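F420-dependent methylenetetrahydromethanopterin dehydrogenase (Methanopyrus kandleri, PDB 1QV9) catalyses the reversible, coenzyme F420-dependent reduction of methenyl-tetrahydromethanopterin to methylene-tetrahydromethanopterin, a step of methanogenesis from carbon dioxide. Local coordinates at residues A[149-154]-A[204-209]; A[145-150]-A[242-247]. One frame throughout, in Å; residues are numbered along the deposited sequence.

Interactions 1 and 2 both start from the C-terminal part of helix 134-150, sharing Ala149 and Ala150, and their centres lie about 7 Å apart on the same side of the chain's centre. Interaction 2 joins that helix to helix 227-257, the last helix of the chain; interaction 1 joins its end, and the start of helix 153-169, to helix 197-223, which comes just before helix 227-257. The contacts meet where Leu207 CD2 packs on Val147 CG1 at 3.7 Å and Ala206 CB lies 3.4 Å from Ala244 O. One helix end is thus packed against two successive long helices, and both contacts also touch a third subunit of the hexamer.

Interaction 1. Residues A[149-154]-A[204-209]; sequences AATGVF and MAALEI
Leu207 reaches out from helix 197-223 and fits its forked end against Thr151 and Val153, the residues flanking Gly152. Its CG stands anti to the carbonyl carbon (chi1 -67°), which carries both methyls across to the turn. CD1 meets Val153 CG2 at 3.6 Å, while CD2 lies 3.8 Å from that same Val153 CG2 and 3.5 Å from Thr151 OG1. The last is a van der Waals contact with a methyl; the hydroxyl's hydrogen bond goes to Val147 O, one helical turn back. With chi1 at 61°, OG1 sits between the backbone N and the carbonyl carbon, facing CD2, and the Thr151 methyl, beside the N, is shared: CG2 touches Leu207 CD2 at 3.8 Å and Ala206 CB at 4.0 Å. Replacing Leu207 by an alanine removes CG and both methyls, and the apolar side of Thr151 together with Val153 CG2 would probably be left facing a gap. No hydrogen bond crosses between 149-154 and 204-209, and all four touching residues are buried. Around them, Leu188 also packs on Leu207, Leu247 backs Ala206, and Met240 of the second subunit packs on Ala205 and Glu208. Gly152 makes the turn possible: its positive phi of 97° would press a CB against the preceding carbonyl O. It is the first residue to leave helical backbone angles and sits at the N-cap position of the next helix; its N is hydrogen-bonded back to Ala149 O at 3.0 Å. This is a short glycine-containing connection between consecutive helices, packed against a long helix of the protein's helix bundle.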
loop_
_atom_site.group_PDB
_atom_site.type_symbol
_atom_site.label_atom_id
_atom_site.label_comp_id
_atom_site.label_asym_id
_atom_site.label_seq_id
_atom_site.Cartn_x
_atom_site.Cartn_y
_atom_site.Cartn_z
ATOM N N ALA A 149 -10.329 -13.639 -12.207
ATOM C CA ALA A 149 -9.147 -14.071 -12.958
ATOM C C ALA A 149 -8.033 -14.509 -12.033
ATOM O O ALA A 149 -7.591 -15.662 -12.103
ATOM C CB ALA A 149 -8.673 -12.917 -13.870
ATOM N N ALA A 150 -7.578 -13.627 -11.148
ATOM C CA ALA A 150 -6.443 -13.931 -10.285
ATOM C C ALA A 150 -6.658 -15.034 -9.256
ATOM O O ALA A 150 -5.697 -15.607 -8.764
ATOM C CB ALA A 150 -5.910 -12.631 -9.633
ATOM N N THR A 151 -7.915 -15.318 -8.904
ATOM C CA THR A 151 -8.158 -16.422 -7.948
ATOM C C THR A 151 -8.169 -17.758 -8.682
ATOM O O THR A 151 -8.110 -18.821 -8.035
ATOM C CB THR A 151 -9.513 -16.268 -7.238
ATOM O OG1 THR A 151 -10.553 -16.289 -8.220
ATOM C CG2 THR A 151 -9.518 -14.974 -6.385
ATOM N N GLY A 152 -8.236 -17.711 -10.012
ATOM C CA GLY A 152 -8.269 -18.947 -10.781
ATOM C C GLY A 152 -9.654 -19.409 -11.182
ATOM O O GLY A 152 -9.794 -20.441 -11.854
ATOM N N VAL A 153 -10.702 -18.660 -10.812
ATOM C CA VAL A 153 -12.044 -19.066 -11.194
ATOM C C VAL A 153 -12.204 -19.145 -12.721
ATOM O O VAL A 153 -12.856 -20.057 -13.228
ATOM C CB VAL A 153 -13.124 -18.092 -10.616
ATOM C CG1 VAL A 153 -14.496 -18.333 -11.276
ATOM C CG2 VAL A 153 -13.191 -18.286 -9.105
ATOM N N PHE A 154 -11.611 -18.186 -13.455
ATOM C CA PHE A 154 -11.739 -18.211 -14.909
ATOM C C PHE A 154 -11.015 -19.429 -15.505
ATOM O O PHE A 154 -11.381 -19.846 -16.610
ATOM C CB PHE A 154 -11.187 -16.906 -15.538
ATOM C CG PHE A 154 -12.139 -15.723 -15.462
ATOM C CD1 PHE A 154 -11.645 -14.440 -15.599
ATOM C CD2 PHE A 154 -13.490 -15.900 -15.260
ATOM C CE1 PHE A 154 -12.490 -13.331 -15.542
ATOM C CE2 PHE A 154 -14.351 -14.774 -15.195
ATOM C CZ PHE A 154 -13.831 -13.514 -15.341
HETATM N N MSE A 204 -8.941 -17.596 -1.586
HETATM C CA MSE A 204 -10.173 -18.085 -0.980
HETATM C C MSE A 204 -10.845 -16.950 -0.228
HETATM O O MSE A 204 -12.053 -16.784 -0.357
HETATM C CB MSE A 204 -9.870 -19.246 -0.030
HETATM C CG MSE A 204 -9.394 -20.468 -0.828
HETATM SE SE MSE A 204 -8.760 -21.900 0.375
HETATM C CE MSE A 204 -10.254 -21.948 1.520
ATOM N N ALA A 205 -10.083 -16.179 0.549
ATOM C CA ALA A 205 -10.669 -15.025 1.246
ATOM C C ALA A 205 -11.299 -14.074 0.211
ATOM O O ALA A 205 -12.356 -13.503 0.431
ATOM C CB ALA A 205 -9.620 -14.275 2.040
ATOM N N ALA A 206 -10.631 -13.835 -0.918
ATOM C CA ALA A 206 -11.229 -12.973 -1.903
ATOM C C ALA A 206 -12.577 -13.488 -2.439
ATOM O O ALA A 206 -13.484 -12.710 -2.647
ATOM C CB ALA A 206 -10.222 -12.758 -3.100
ATOM N N LEU A 207 -12.696 -14.784 -2.685
ATOM C CA LEU A 207 -13.912 -15.341 -3.237
ATOM C C LEU A 207 -14.996 -15.341 -2.167
ATOM O O LEU A 207 -16.163 -15.168 -2.515
ATOM C CB LEU A 207 -13.723 -16.783 -3.738
ATOM C CG LEU A 207 -12.794 -16.925 -4.946
ATOM C CD1 LEU A 207 -12.938 -18.356 -5.499
ATOM C CD2 LEU A 207 -13.228 -15.942 -6.069
ATOM N N GLU A 208 -14.610 -15.509 -0.906
ATOM C CA GLU A 208 -15.620 -15.497 0.153
ATOM C C GLU A 208 -16.187 -14.091 0.225
ATOM O O GLU A 208 -17.420 -13.903 0.274
ATOM C CB GLU A 208 -15.018 -15.911 1.502
ATOM C CG GLU A 208 -16.079 -15.856 2.615
ATOM C CD GLU A 208 -17.084 -16.978 2.511
ATOM O OE1 GLU A 208 -18.183 -16.819 3.112
ATOM O OE2 GLU A 208 -16.807 -17.994 1.825
ATOM N N ILE A 209 -15.322 -13.068 0.218
ATOM C CA ILE A 209 -15.819 -11.698 0.291
ATOM C C ILE A 209 -16.690 -11.366 -0.928
ATOM O O ILE A 209 -17.730 -10.726 -0.809
ATOM C CB ILE A 209 -14.631 -10.694 0.410
ATOM C CG1 ILE A 209 -13.915 -10.914 1.739
ATOM C CG2 ILE A 209 -15.128 -9.242 0.173
ATOM C CD1 ILE A 209 -12.638 -10.075 1.926
#

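Interaction 2. Residues A[145-150]-A[242-247]; sequences MKVLAA and RKAAEL
Lys146 and Val147 supply the touching side chains of 145-150, meeting Ala244 and Ala245 on helix 227-257. Lys146 comes first: its CG lies 4.1 Å from Ala245 CB and 3.9 Å from Ala245 O, so only the aliphatic base of the chain takes part. The bend at chi2 (54°) then leads the ammonium end away from 242-247, toward Asp249 further along helix 227-257, with which NZ forms a weak, long ion pair. At Val147 the approach is closer. CG2 rests directly on the backbone joining the two alanines, 3.5 Å from Ala245 N and 3.6 Å from Ala244 C, and also reaches Ala244 CB at 3.8 Å. Such closeness needs small partners: the Val147 and Ala245 CA atoms are 5.0 Å apart, and the segment axes approach to 8.2 Å at an angle of 31°, running roughly the same way. Further on, Ala150 packs on Ile139 of the third subunit. The charged side chains of 242-247 point away from 145-150: Arg242, Lys243 and Glu246 find their ionic partners on neighbouring subunits. With no hydrogen bond crossing it, the contact rests on shape and dispersion, one valine methyl and a lysine methylene against the backbone and CB atoms of two alanines.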
loop_
_atom_site.group_PDB
_atom_site.type_symbol
_atom_site.label_atom_id
_atom_site.label_comp_id
_atom_site.label_asym_id
_atom_site.label_seq_id
_atom_site.Cartn_x
_atom_site.Cartn_y
_atom_site.Cartn_z
HETATM N N MSE A 145 -13.644 -8.637 -12.214
HETATM C CA MSE A 145 -12.841 -9.366 -13.224
HETATM C C MSE A 145 -11.487 -9.751 -12.633
HETATM O O MSE A 145 -10.983 -10.883 -12.854
HETATM C CB MSE A 145 -12.647 -8.490 -14.470
HETATM C CG MSE A 145 -11.942 -9.239 -15.580
HETATM SE SE MSE A 145 -11.846 -8.094 -17.179
HETATM C CE MSE A 145 -13.766 -7.809 -17.385
ATOM N N LYS A 146 -10.867 -8.834 -11.888
ATOM C CA LYS A 146 -9.568 -9.149 -11.276
ATOM C C LYS A 146 -9.739 -10.325 -10.296
ATOM O O LYS A 146 -8.920 -11.247 -10.238
ATOM C CB LYS A 146 -9.025 -7.903 -10.543
ATOM C CG LYS A 146 -7.785 -8.112 -9.712
ATOM C CD LYS A 146 -6.670 -8.734 -10.516
ATOM C CE LYS A 146 -5.403 -8.795 -9.688
ATOM N NZ LYS A 146 -4.297 -9.461 -10.389
ATOM N N VAL A 147 -10.802 -10.283 -9.490
ATOM C CA VAL A 147 -11.029 -11.380 -8.557
ATOM C C VAL A 147 -11.214 -12.707 -9.288
ATOM O O VAL A 147 -10.535 -13.692 -8.966
ATOM C CB VAL A 147 -12.289 -11.083 -7.696
ATOM C CG1 VAL A 147 -12.708 -12.360 -6.881
ATOM C CG2 VAL A 147 -12.004 -9.921 -6.765
ATOM N N LEU A 148 -12.110 -12.743 -10.263
ATOM C CA LEU A 148 -12.382 -14.014 -10.957
ATOM C C LEU A 148 -11.165 -14.541 -11.718
ATOM O O LEU A 148 -10.969 -15.766 -11.830
ATOM C CB LEU A 148 -13.601 -13.864 -11.883
ATOM C CG LEU A 148 -14.874 -13.463 -11.119
ATOM C CD1 LEU A 148 -16.009 -13.329 -12.090
ATOM C CD2 LEU A 148 -15.230 -14.548 -10.079
ATOM N N ALA A 149 -10.329 -13.639 -12.207
ATOM C CA ALA A 149 -9.147 -14.071 -12.958
ATOM C C ALA A 149 -8.033 -14.509 -12.033
ATOM O O ALA A 149 -7.591 -15.662 -12.103
ATOM C CB ALA A 149 -8.673 -12.917 -13.870
ATOM N N ALA A 150 -7.578 -13.627 -11.148
ATOM C CA ALA A 150 -6.443 -13.931 -10.285
ATOM C C ALA A 150 -6.658 -15.034 -9.256
ATOM O O ALA A 150 -5.697 -15.607 -8.764
ATOM C CB ALA A 150 -5.910 -12.631 -9.633
ATOM N N ARG A 242 -13.735 -4.072 -3.892
ATOM C CA ARG A 242 -12.411 -3.466 -4.152
ATOM C C ARG A 242 -11.358 -4.172 -3.272
ATOM O O ARG A 242 -10.232 -4.441 -3.727
ATOM C CB ARG A 242 -12.469 -1.956 -3.869
ATOM C CG ARG A 242 -11.118 -1.246 -3.804
ATOM C CD ARG A 242 -11.393 0.255 -3.792
ATOM N NE ARG A 242 -10.154 1.031 -3.673
ATOM C CZ ARG A 242 -9.555 1.311 -2.518
ATOM N NH1 ARG A 242 -8.420 2.030 -2.497
ATOM N NH2 ARG A 242 -10.080 0.908 -1.355
ATOM N N LYS A 243 -11.676 -4.520 -2.022
ATOM C CA LYS A 243 -10.716 -5.233 -1.177
ATOM C C LYS A 243 -10.529 -6.693 -1.594
ATOM O O LYS A 243 -9.455 -7.267 -1.406
ATOM C CB LYS A 243 -11.121 -5.167 0.307
ATOM C CG LYS A 243 -10.883 -3.751 0.861
ATOM C CD LYS A 243 -9.420 -3.303 0.616
ATOM C CE LYS A 243 -9.037 -2.004 1.336
ATOM N NZ LYS A 243 -9.797 -0.879 0.792
ATOM N N ALA A 244 -11.587 -7.317 -2.119
ATOM C CA ALA A 244 -11.452 -8.676 -2.607
ATOM C C ALA A 244 -10.454 -8.621 -3.790
ATOM O O ALA A 244 -9.637 -9.525 -3.900
ATOM C CB ALA A 244 -12.837 -9.257 -3.066
ATOM N N ALA A 245 -10.525 -7.594 -4.640
ATOM C CA ALA A 245 -9.561 -7.539 -5.795
ATOM C C ALA A 245 -8.148 -7.376 -5.247
ATOM O O ALA A 245 -7.174 -7.914 -5.821
ATOM C CB ALA A 245 -9.883 -6.361 -6.705
ATOM N N GLU A 246 -7.982 -6.614 -4.162
ATOM C CA GLU A 246 -6.651 -6.422 -3.589
ATOM C C GLU A 246 -6.110 -7.757 -3.059
ATOM O O GLU A 246 -4.914 -8.060 -3.187
ATOM C CB GLU A 246 -6.723 -5.382 -2.469
ATOM C CG GLU A 246 -5.415 -5.009 -1.833
ATOM C CD GLU A 246 -5.661 -4.133 -0.626
ATOM O OE1 GLU A 246 -6.378 -3.125 -0.791
ATOM O OE2 GLU A 246 -5.168 -4.462 0.471
ATOM N N LEU A 247 -6.972 -8.579 -2.455
ATOM C CA LEU A 247 -6.520 -9.882 -1.976
ATOM C C LEU A 247 -6.086 -10.745 -3.143
ATOM O O LEU A 247 -5.074 -11.449 -3.036
ATOM C CB LEU A 247 -7.659 -10.606 -1.219
ATOM C CG LEU A 247 -7.786 -10.293 0.263
ATOM C CD1 LEU A 247 -9.176 -10.757 0.728
ATOM C CD2 LEU A 247 -6.705 -11.022 1.062
#